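Local coordinates for pseudoazurin (Blue copper protein) (Sinorhizobium meliloti, PDB 3TU6) that binds one copper ion in a cupredoxin beta barrel and probably carries electrons in the periplasm, at residues 22-27 with 117-122. Residues are numbered along the deposited sequence; the frame is centred on the assembly and turned at random.
Sequences PAVIRA and EKIFAE
One water molecule joins Val-24 to Glu-122: it donates a hydrogen to the carboxylate oxygen OE1 of Glu-122 at 2.8 Å and accepts the backbone N-H of Val-24, whose N lies 3.0 Å away. The case illustrates how a C-terminal helix, here 112-125, can be attached to the beta barrel of a cupredoxin without any direct hydrogen bond between the two segments. Val-24 stands where the strand 19-27 resumes after its interruption, and while Ala-23 and Ile-25 pair through their backbones with Ala-91 of the strand 89-94, the amide of Val-24 turns to the water instead. Glu-122 reaches that water because its CG is anti to the backbone N (chi1 -169°) and the chain continues extended beyond it, carrying the carboxylate from the helix across to the strand.

The same carboxylate also lies against the valine. Its OE1 sits 3.5 Å from CB of Val-24, and its carbon CD is 3.7 Å from the methyl CG2, so the acid group packs on a hydrocarbon surface while OE1 is held by the water. The bridge probably helps to fix the rotation of the carboxylate and, if the acid is ionised, would probably ease the cost of setting it against a methyl.

One helical turn earlier, Ile-119 adds the purely apolar pairing. The buried isoleucine also touches Ile-89 and Ala-91, which extends the seam from helix to barrel over the neighbouring strand; its side chain remains about 13 Å from the copper. The two helix side chains meet at Val-24, whose CG2 touches the Glu-122 carboxylate and, at 3.9 Å, the CG2 branch of Ile-119.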
loop_
_atom_site.group_PDB
_atom_site.type_symbol
_atom_site.label_atom_id
_atom_site.label_comp_id
_atom_site.label_asym_id
_atom_site.label_seq_id
_atom_site.Cartn_x
_atom_site.Cartn_y
_atom_site.Cartn_z
ATOM N N PRO A 22 -1.040 -7.897 -4.560
ATOM C CA PRO A 22 -0.362 -6.994 -5.497
ATOM C C PRO A 22 0.177 -5.738 -4.812
ATOM O O PRO A 22 -0.350 -5.317 -3.782
ATOM C CB PRO A 22 -1.466 -6.634 -6.492
ATOM C CG PRO A 22 -2.705 -6.744 -5.718
ATOM C CD PRO A 22 -2.501 -7.876 -4.763
ATOM N N ALA A 23 1.227 -5.157 -5.385
ATOM C CA ALA A 23 1.823 -3.935 -4.850
ATOM C C ALA A 23 0.912 -2.724 -5.058
ATOM O O ALA A 23 0.942 -1.780 -4.265
ATOM C CB ALA A 23 3.180 -3.686 -5.495
ATOM N N VAL A 24 0.112 -2.758 -6.124
ATOM C CA VAL A 24 -0.769 -1.648 -6.484
ATOM C C VAL A 24 -2.191 -2.144 -6.753
ATOM O O VAL A 24 -2.444 -2.784 -7.775
ATOM C CB VAL A 24 -0.248 -0.911 -7.739
ATOM C CG1 VAL A 24 -1.178 0.235 -8.118
ATOM C CG2 VAL A 24 1.163 -0.399 -7.502
ATOM N N ILE A 25 -3.102 -1.853 -5.824
ATOM C CA ILE A 25 -4.530 -2.133 -5.997
ATOM C C ILE A 25 -5.200 -0.942 -6.680
ATOM O O ILE A 25 -4.985 0.202 -6.281
ATOM C CB ILE A 25 -5.234 -2.376 -4.640
ATOM C CG1 ILE A 25 -4.817 -3.722 -4.041
ATOM C CG2 ILE A 25 -6.751 -2.328 -4.796
ATOM C CD1 ILE A 25 -5.398 -4.925 -4.758
ATOM N N ARG A 26 -6.003 -1.217 -7.709
ATOM C CA ARG A 26 -6.784 -0.181 -8.384
ATOM C C ARG A 26 -8.257 -0.343 -8.028
ATOM O O ARG A 26 -8.942 -1.220 -8.557
ATOM C CB ARG A 26 -6.581 -0.243 -9.902
ATOM C CG ARG A 26 -5.127 -0.133 -10.357
ATOM C CD ARG A 26 -4.447 1.143 -9.866
ATOM N NE ARG A 26 -5.095 2.358 -10.366
ATOM C CZ ARG A 26 -4.687 3.075 -11.416
ATOM N NH1 ARG A 26 -5.363 4.163 -11.767
ATOM N NH2 ARG A 26 -3.614 2.725 -12.121
ATOM N N ALA A 27 -8.731 0.508 -7.121
ATOM C CA ALA A 27 -10.095 0.432 -6.608
ATOM C C ALA A 27 -10.886 1.686 -6.958
ATOM O O ALA A 27 -10.339 2.655 -7.486
ATOM C CB ALA A 27 -10.069 0.237 -5.102
ATOM N N GLU A 117 9.380 4.317 -6.145
ATOM C CA GLU A 117 9.652 4.673 -7.541
ATOM C C GLU A 117 9.078 3.648 -8.525
ATOM O O GLU A 117 8.576 4.020 -9.587
ATOM C CB GLU A 117 11.159 4.837 -7.772
ATOM C CG GLU A 117 11.731 6.129 -7.189
ATOM C CD GLU A 117 13.247 6.214 -7.286
ATOM O OE1 GLU A 117 13.859 5.381 -7.991
ATOM O OE2 GLU A 117 13.830 7.120 -6.655
ATOM N N LYS A 118 9.152 2.366 -8.167
ATOM C CA LYS A 118 8.551 1.300 -8.970
ATOM C C LYS A 118 7.024 1.391 -8.952
ATOM O O LYS A 118 6.372 1.189 -9.978
ATOM C CB LYS A 118 8.993 -0.074 -8.460
ATOM N N ILE A 119 6.465 1.698 -7.782
ATOM C CA ILE A 119 5.018 1.847 -7.619
ATOM C C ILE A 119 4.477 3.032 -8.420
ATOM O O ILE A 119 3.447 2.913 -9.082
ATOM C CB ILE A 119 4.630 2.003 -6.129
ATOM C CG1 ILE A 119 4.777 0.665 -5.402
ATOM C CG2 ILE A 119 3.197 2.504 -5.990
ATOM C CD1 ILE A 119 4.773 0.786 -3.894
ATOM N N PHE A 120 5.176 4.164 -8.365
ATOM C CA PHE A 120 4.745 5.368 -9.083
ATOM C C PHE A 120 4.862 5.226 -10.602
ATOM O O PHE A 120 4.039 5.768 -11.339
ATOM C CB PHE A 120 5.528 6.599 -8.609
ATOM C CG PHE A 120 5.278 6.963 -7.169
ATOM C CD1 PHE A 120 3.981 7.140 -6.696
ATOM C CD2 PHE A 120 6.337 7.150 -6.289
ATOM C CE1 PHE A 120 3.747 7.478 -5.372
ATOM C CE2 PHE A 120 6.108 7.488 -4.962
ATOM C CZ PHE A 120 4.811 7.654 -4.506
ATOM N N ALA A 121 5.879 4.504 -11.068
ATOM C CA ALA A 121 6.011 4.199 -12.496
ATOM C C ALA A 121 4.884 3.273 -12.962
ATOM O O ALA A 121 4.369 3.420 -14.073
ATOM C CB ALA A 121 7.367 3.569 -12.788
ATOM N N GLU A 122 4.501 2.331 -12.102
ATOM C CA GLU A 122 3.428 1.382 -12.401
ATOM C C GLU A 122 2.077 2.091 -12.531
ATOM O O GLU A 122 1.298 1.786 -13.432
ATOM C CB GLU A 122 3.357 0.297 -11.316
ATOM C CG GLU A 122 2.453 -0.887 -11.658
ATOM C CD GLU A 122 2.468 -1.982 -10.596
ATOM O OE1 GLU A 122 1.406 -2.599 -10.368
ATOM O OE2 GLU A 122 3.533 -2.230 -9.988
HETATM O O HOH W 1 0.785 -4.490 -8.428
#